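HD domain protein (Enterococcus faecalis, PDB 4LRL) probably hydrolyses deoxyribonucleoside triphosphates with its metal-bearing HD domain, and is regulated allosterically by the binding of further nucleotides such as dGTP. Local coordinates at residues H52-R66 with R124-H138. Residues are numbered along the deposited sequence; the frame is centred on the assembly and turned at random.
Sequences HQVILDLINSAEVQR and RLITLCAALLHDVGH. With NI (nickel (II) ion), chain N; DGT (2'-deoxyguanosine-5'-triphosphate), chain O.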
loop_
_atom_site.group_PDB
_atom_site.type_symbol
_atom_site.label_atom_id
_atom_site.label_comp_id
_atom_site.label_asym_id
_atom_site.label_seq_id
_atom_site.Cartn_x
_atom_site.Cartn_y
_atom_site.Cartn_z
ATOM N N HIS C 52 -16.442 -6.413 26.174
ATOM C CA HIS C 52 -17.701 -6.444 26.918
ATOM C C HIS C 52 -18.603 -7.579 26.454
ATOM O O HIS C 52 -18.769 -7.796 25.251
ATOM C CB HIS C 52 -18.452 -5.119 26.770
ATOM C CG HIS C 52 -17.719 -3.939 27.329
ATOM N ND1 HIS C 52 -16.808 -3.207 26.593
ATOM C CD2 HIS C 52 -17.769 -3.359 28.553
ATOM C CE1 HIS C 52 -16.328 -2.228 27.341
ATOM N NE2 HIS C 52 -16.893 -2.300 28.535
ATOM N N GLN C 53 -19.193 -8.284 27.417
ATOM C CA GLN C 53 -20.209 -9.301 27.149
ATOM C C GLN C 53 -21.405 -8.717 26.383
ATOM O O GLN C 53 -21.951 -9.360 25.492
ATOM C CB GLN C 53 -20.670 -9.942 28.467
ATOM C CG GLN C 53 -21.555 -11.172 28.312
ATOM C CD GLN C 53 -20.835 -12.339 27.640
ATOM O OE1 GLN C 53 -19.922 -12.937 28.214
ATOM N NE2 GLN C 53 -21.256 -12.674 26.424
ATOM N N VAL C 54 -21.803 -7.498 26.730
ATOM C CA VAL C 54 -22.918 -6.828 26.069
ATOM C C VAL C 54 -22.654 -6.671 24.563
ATOM O O VAL C 54 -23.538 -6.928 23.742
ATOM C CB VAL C 54 -23.209 -5.447 26.715
ATOM C CG1 VAL C 54 -24.192 -4.636 25.879
ATOM C CG2 VAL C 54 -23.736 -5.625 28.129
ATOM N N ILE C 55 -21.430 -6.260 24.218
ATOM C CA ILE C 55 -21.033 -6.048 22.832
ATOM C C ILE C 55 -20.996 -7.376 22.070
ATOM O O ILE C 55 -21.523 -7.463 20.961
ATOM C CB ILE C 55 -19.672 -5.304 22.733
ATOM C CG1 ILE C 55 -19.740 -3.938 23.439
ATOM C CG2 ILE C 55 -19.210 -5.179 21.271
ATOM C CD1 ILE C 55 -20.801 -2.969 22.905
ATOM N N LEU C 56 -20.397 -8.405 22.672
ATOM C CA LEU C 56 -20.347 -9.718 22.042
ATOM C C LEU C 56 -21.755 -10.243 21.761
ATOM O O LEU C 56 -22.029 -10.757 20.668
ATOM C CB LEU C 56 -19.559 -10.718 22.888
ATOM C CG LEU C 56 -19.447 -12.123 22.271
ATOM C CD1 LEU C 56 -18.692 -12.094 20.951
ATOM C CD2 LEU C 56 -18.815 -13.105 23.226
ATOM N N ASP C 57 -22.638 -10.094 22.749
ATOM C CA ASP C 57 -24.035 -10.510 22.610
ATOM C C ASP C 57 -24.762 -9.729 21.515
ATOM O O ASP C 57 -25.559 -10.298 20.765
ATOM C CB ASP C 57 -24.788 -10.367 23.935
ATOM C CG ASP C 57 -24.369 -11.393 24.969
ATOM O OD1 ASP C 57 -23.731 -12.406 24.607
ATOM O OD2 ASP C 57 -24.693 -11.185 26.153
ATOM N N LEU C 58 -24.494 -8.430 21.426
ATOM C CA LEU C 58 -25.125 -7.612 20.393
ATOM C C LEU C 58 -24.679 -8.051 19.004
ATOM O O LEU C 58 -25.510 -8.183 18.102
ATOM C CB LEU C 58 -24.868 -6.120 20.616
ATOM C CG LEU C 58 -25.690 -5.436 21.721
ATOM C CD1 LEU C 58 -25.198 -4.005 21.929
ATOM C CD2 LEU C 58 -27.196 -5.447 21.438
ATOM N N ILE C 59 -23.375 -8.299 18.847
ATOM C CA ILE C 59 -22.811 -8.787 17.588
ATOM C C ILE C 59 -23.455 -10.103 17.189
ATOM O O ILE C 59 -23.793 -10.311 16.033
ATOM C CB ILE C 59 -21.268 -8.961 17.688
ATOM C CG1 ILE C 59 -20.599 -7.584 17.800
ATOM C CG2 ILE C 59 -20.722 -9.780 16.498
ATOM C CD1 ILE C 59 -19.129 -7.613 18.141
ATOM N N ASN C 60 -23.637 -10.975 18.174
ATOM C CA ASN C 60 -24.192 -12.299 17.964
ATOM C C ASN C 60 -25.704 -12.316 17.763
ATOM O O ASN C 60 -26.255 -13.342 17.346
ATOM C CB ASN C 60 -23.798 -13.224 19.121
ATOM C CG ASN C 60 -22.375 -13.739 18.998
ATOM O OD1 ASN C 60 -21.776 -13.712 17.917
ATOM N ND2 ASN C 60 -21.829 -14.227 20.108
ATOM N N SER C 61 -26.362 -11.189 18.054
ATOM C CA SER C 61 -27.827 -11.090 18.007
ATOM C C SER C 61 -28.378 -11.184 16.576
ATOM O O SER C 61 -27.682 -10.838 15.623
ATOM C CB SER C 61 -28.301 -9.787 18.660
ATOM O OG SER C 61 -28.168 -8.695 17.764
ATOM N N ALA C 62 -29.631 -11.627 16.450
ATOM C CA ALA C 62 -30.266 -11.897 15.155
ATOM C C ALA C 62 -30.309 -10.694 14.217
ATOM O O ALA C 62 -30.099 -10.834 13.014
ATOM C CB ALA C 62 -31.676 -12.444 15.363
ATOM N N GLU C 63 -30.580 -9.521 14.784
ATOM C CA GLU C 63 -30.774 -8.299 14.021
ATOM C C GLU C 63 -29.462 -7.724 13.480
ATOM O O GLU C 63 -29.457 -7.055 12.451
ATOM C CB GLU C 63 -31.497 -7.253 14.874
ATOM C CG GLU C 63 -32.933 -7.609 15.253
ATOM C CD GLU C 63 -33.020 -8.569 16.434
ATOM O OE1 GLU C 63 -32.013 -8.705 17.169
ATOM O OE2 GLU C 63 -34.096 -9.186 16.628
ATOM N N VAL C 64 -28.359 -7.970 14.182
ATOM C CA VAL C 64 -27.043 -7.543 13.725
ATOM C C VAL C 64 -26.511 -8.542 12.690
ATOM O O VAL C 64 -25.932 -8.141 11.688
ATOM C CB VAL C 64 -26.053 -7.360 14.901
ATOM C CG1 VAL C 64 -24.635 -7.067 14.406
ATOM C CG2 VAL C 64 -26.514 -6.218 15.808
ATOM N N GLN C 65 -26.741 -9.831 12.924
ATOM C CA GLN C 65 -26.267 -10.879 12.028
ATOM C C GLN C 65 -26.796 -10.754 10.601
ATOM O O GLN C 65 -26.094 -11.105 9.648
ATOM C CB GLN C 65 -26.609 -12.266 12.574
ATOM C CG GLN C 65 -25.761 -12.676 13.767
ATOM C CD GLN C 65 -24.278 -12.775 13.442
ATOM O OE1 GLN C 65 -23.882 -13.446 12.489
ATOM N NE2 GLN C 65 -23.453 -12.125 14.253
ATOM N N ARG C 66 -28.024 -10.257 10.454
ATOM C CA ARG C 66 -28.647 -10.193 9.136
ATOM C C ARG C 66 -28.032 -9.087 8.269
ATOM O O ARG C 66 -28.194 -9.075 7.046
ATOM C CB ARG C 66 -30.178 -10.076 9.240
ATOM C CG ARG C 66 -30.691 -8.815 9.884
ATOM C CD ARG C 66 -31.956 -8.330 9.195
ATOM N NE ARG C 66 -31.984 -6.874 9.229
ATOM C CZ ARG C 66 -32.644 -6.080 8.389
ATOM N NH1 ARG C 66 -32.544 -4.771 8.563
ATOM N NH2 ARG C 66 -33.397 -6.568 7.396
ATOM N N ARG C 124 -18.913 5.076 28.069
ATOM C CA ARG C 124 -18.309 4.166 27.095
ATOM C C ARG C 124 -19.286 3.129 26.521
ATOM O O ARG C 124 -19.427 3.006 25.291
ATOM C CB ARG C 124 -17.065 3.461 27.660
ATOM C CG ARG C 124 -16.498 2.409 26.695
ATOM C CD ARG C 124 -15.164 1.839 27.119
ATOM N NE ARG C 124 -14.159 2.881 27.281
ATOM C CZ ARG C 124 -12.848 2.668 27.343
ATOM N NH1 ARG C 124 -12.029 3.692 27.508
ATOM N NH2 ARG C 124 -12.353 1.444 27.234
ATOM N N LEU C 125 -19.951 2.389 27.406
ATOM C CA LEU C 125 -20.793 1.268 26.981
ATOM C C LEU C 125 -21.955 1.686 26.080
ATOM O O LEU C 125 -22.188 1.058 25.054
ATOM C CB LEU C 125 -21.285 0.447 28.174
ATOM C CG LEU C 125 -22.179 -0.753 27.836
ATOM C CD1 LEU C 125 -21.543 -1.699 26.786
ATOM C CD2 LEU C 125 -22.552 -1.503 29.107
ATOM N N ILE C 126 -22.666 2.743 26.460
ATOM C CA ILE C 126 -23.735 3.289 25.626
ATOM C C ILE C 126 -23.219 3.793 24.270
ATOM O O ILE C 126 -23.910 3.681 23.254
ATOM C CB ILE C 126 -24.547 4.408 26.362
ATOM C CG1 ILE C 126 -25.753 4.839 25.515
ATOM C CG2 ILE C 126 -23.666 5.602 26.712
ATOM C CD1 ILE C 126 -26.582 5.962 26.118
ATOM N N THR C 127 -22.006 4.342 24.262
ATOM C CA THR C 127 -21.419 4.868 23.042
ATOM C C THR C 127 -21.036 3.720 22.094
ATOM O O THR C 127 -21.232 3.823 20.876
ATOM C CB THR C 127 -20.211 5.781 23.336
ATOM O OG1 THR C 127 -20.575 6.777 24.305
ATOM C CG2 THR C 127 -19.747 6.487 22.075
ATOM N N LEU C 128 -20.512 2.631 22.661
ATOM C CA LEU C 128 -20.144 1.455 21.877
ATOM C C LEU C 128 -21.387 0.781 21.316
ATOM O O LEU C 128 -21.409 0.353 20.159
ATOM C CB LEU C 128 -19.320 0.472 22.714
ATOM C CG LEU C 128 -17.941 0.956 23.153
ATOM C CD1 LEU C 128 -17.244 -0.042 24.080
ATOM C CD2 LEU C 128 -17.093 1.266 21.934
ATOM N N CYS C 129 -22.431 0.710 22.138
ATOM C CA CYS C 129 -23.696 0.134 21.699
ATOM C C CYS C 129 -24.286 0.926 20.534
ATOM O O CYS C 129 -24.595 0.354 19.489
ATOM C CB CYS C 129 -24.676 0.031 22.867
ATOM S SG CYS C 129 -24.214 -1.256 24.037
ATOM N N ALA C 130 -24.407 2.239 20.701
ATOM C CA ALA C 130 -24.885 3.107 19.614
ATOM C C ALA C 130 -24.039 3.005 18.343
ATOM O O ALA C 130 -24.585 3.041 17.242
ATOM C CB ALA C 130 -24.993 4.532 20.063
ATOM N N ALA C 131 -22.724 2.863 18.495
ATOM C CA ALA C 131 -21.831 2.702 17.347
ATOM C C ALA C 131 -22.099 1.398 16.591
ATOM O O ALA C 131 -22.171 1.382 15.368
ATOM C CB ALA C 131 -20.393 2.757 17.789
ATOM N N LEU C 132 -22.260 0.307 17.330
ATOM C CA LEU C 132 -22.522 -0.982 16.726
ATOM C C LEU C 132 -23.887 -1.039 16.025
ATOM O O LEU C 132 -24.035 -1.655 14.954
ATOM C CB LEU C 132 -22.412 -2.080 17.782
ATOM C CG LEU C 132 -22.498 -3.510 17.248
ATOM C CD1 LEU C 132 -21.357 -3.779 16.242
ATOM C CD2 LEU C 132 -22.479 -4.491 18.399
ATOM N N LEU C 133 -24.876 -0.391 16.628
ATOM C CA LEU C 133 -26.263 -0.534 16.195
ATOM C C LEU C 133 -26.724 0.572 15.260
ATOM O O LEU C 133 -27.881 0.555 14.829
ATOM C CB LEU C 133 -27.191 -0.587 17.414
ATOM C CG LEU C 133 -27.030 -1.753 18.390
ATOM C CD1 LEU C 133 -27.832 -1.475 19.645
ATOM C CD2 LEU C 133 -27.439 -3.079 17.739
ATOM N N HIS C 134 -25.837 1.515 14.932
ATOM C CA HIS C 134 -26.252 2.743 14.221
ATOM C C HIS C 134 -26.994 2.494 12.894
ATOM O O HIS C 134 -27.822 3.289 12.492
ATOM C CB HIS C 134 -25.074 3.725 14.029
ATOM C CG HIS C 134 -24.140 3.348 12.914
ATOM N ND1 HIS C 134 -23.344 2.218 12.947
ATOM C CD2 HIS C 134 -23.879 3.956 11.730
ATOM C CE1 HIS C 134 -22.640 2.145 11.831
ATOM N NE2 HIS C 134 -22.946 3.184 11.074
ATOM N N ASP C 135 -26.705 1.377 12.243
ATOM C CA ASP C 135 -27.240 1.086 10.913
ATOM C C ASP C 135 -28.133 -0.146 10.904
ATOM O O ASP C 135 -28.458 -0.663 9.833
ATOM C CB ASP C 135 -26.092 0.855 9.930
ATOM C CG ASP C 135 -25.494 2.144 9.400
ATOM O OD1 ASP C 135 -26.119 3.231 9.510
ATOM O OD2 ASP C 135 -24.372 2.060 8.861
ATOM N N VAL C 136 -28.527 -0.614 12.085
ATOM C CA VAL C 136 -29.268 -1.865 12.204
ATOM C C VAL C 136 -30.637 -1.831 11.490
ATOM O O VAL C 136 -31.142 -2.860 11.087
ATOM C CB VAL C 136 -29.367 -2.325 13.693
ATOM C CG1 VAL C 136 -30.516 -1.642 14.420
ATOM C CG2 VAL C 136 -29.483 -3.829 13.785
ATOM N N GLY C 137 -31.205 -0.640 11.308
ATOM C CA GLY C 137 -32.511 -0.497 10.660
ATOM C C GLY C 137 -32.491 -0.436 9.138
ATOM O O GLY C 137 -33.541 -0.321 8.509
ATOM N N HIS C 138 -31.299 -0.488 8.543
ATOM C CA HIS C 138 -31.170 -0.528 7.088
ATOM C C HIS C 138 -31.655 -1.870 6.547
ATOM O O HIS C 138 -31.297 -2.922 7.084
ATOM C CB HIS C 138 -29.716 -0.357 6.669
ATOM C CG HIS C 138 -29.231 1.061 6.668
ATOM N ND1 HIS C 138 -29.666 1.998 5.754
ATOM C CD2 HIS C 138 -28.299 1.682 7.429
ATOM C CE1 HIS C 138 -29.039 3.142 5.968
ATOM N NE2 HIS C 138 -28.204 2.977 6.978
HETATM NI NI NI N . -22.857 3.707 8.928
HETATM P PG DGT O . -16.352 -18.994 21.864
HETATM O O1G DGT O . -17.419 -19.792 22.588
HETATM O O2G DGT O . -16.699 -17.542 21.627
HETATM O O3G DGT O . -14.960 -19.231 22.419
HETATM O O3B DGT O . -16.354 -19.631 20.381
HETATM P PB DGT O . -15.072 -19.513 19.412
HETATM O O1B DGT O . -14.216 -18.354 19.852
HETATM O O2B DGT O . -14.455 -20.888 19.283
HETATM O O3A DGT O . -15.764 -19.191 17.984
HETATM P PA DGT O . -16.652 -17.886 17.668
HETATM O O1A DGT O . -16.678 -16.939 18.827
HETATM O O2A DGT O . -17.964 -18.338 17.078
HETATM O "O5'" DGT O . -15.790 -17.202 16.493
HETATM C "C5'" DGT O . -14.365 -17.128 16.582
HETATM C "C4'" DGT O . -13.798 -16.330 15.415
HETATM O "O4'" DGT O . -14.846 -15.892 14.552
HETATM C "C3'" DGT O . -13.085 -15.079 15.907
HETATM O "O3'" DGT O . -11.785 -15.007 15.296
HETATM C "C2'" DGT O . -13.949 -13.909 15.466
HETATM C "C1'" DGT O . -14.692 -14.498 14.276
HETATM N N9 DGT O . -16.018 -13.889 13.995
HETATM C C8 DGT O . -16.334 -13.241 12.862
HETATM N N7 DGT O . -17.618 -12.811 12.873
HETATM C C5 DGT O . -18.143 -13.193 14.043
HETATM C C6 DGT O . -19.459 -13.058 14.696
HETATM O O6 DGT O . -20.390 -12.468 14.107
HETATM N N1 DGT O . -19.605 -13.592 15.918
HETATM C C2 DGT O . -18.606 -14.238 16.558
HETATM N N2 DGT O . -18.831 -14.748 17.789
HETATM N N3 DGT O . -17.370 -14.400 16.012
HETATM C C4 DGT O . -17.088 -13.903 14.780
HETATM O O HOH W 1 -24.324 5.106 8.236
HETATM O O HOH W 2 -23.043 3.586 6.521
#
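Leu132 of the HD-domain helix 124-133 pushes its CD2 into helix 53-60, 3.6 Å from Leu58 CB and 3.7 Å from Ile59 CG1. The two helices run nearly parallel, 14° apart with axes 10.4 Å from each other, and their interface is a buried apolar seam. With CG anti to the backbone N (chi1 -173°), Leu132 extends its CD2 toward Leu58 and Ile59. One turn back, Cys129 SG sits among three aliphatic groups, nearest Leu58 CD1 at 3.6 Å, with Val54 CG1 and Ile55 CD1 also against it. Ile55 CD1 further rests on Leu128 CB, the two side chains crossing at about a right angle, while Leu128 CD1 approaches the His52 ring near CE1. Further along, Val64 CG2 of the short helix 62-65 meets Leu133 CD2, and Val136 CG2 lies 3.5 Å from Glu63 O.

Each segment also carries a ligand site. His134 NE2 and Asp135 OD2, the HD pair, bind nickel with His90, Asp207 and two waters. Asn60 OD1 accepts from N1 and N2 of the dGTP guanine, Gln65 NE2 donates to its O6, and Ile59 CG2 touches that O6, joining seam to nucleotide. Arg350 and Lys354 of a second subunit also bond this dGTP, so the helix pair links the metal centre to an intersubunit nucleotide site, consistent with allosteric regulation.

Polar contact across the segments is slight: Arg66 NH1 makes a weak bond, 3.5 Å, to Val136 O, which lies at the guanidinium edge.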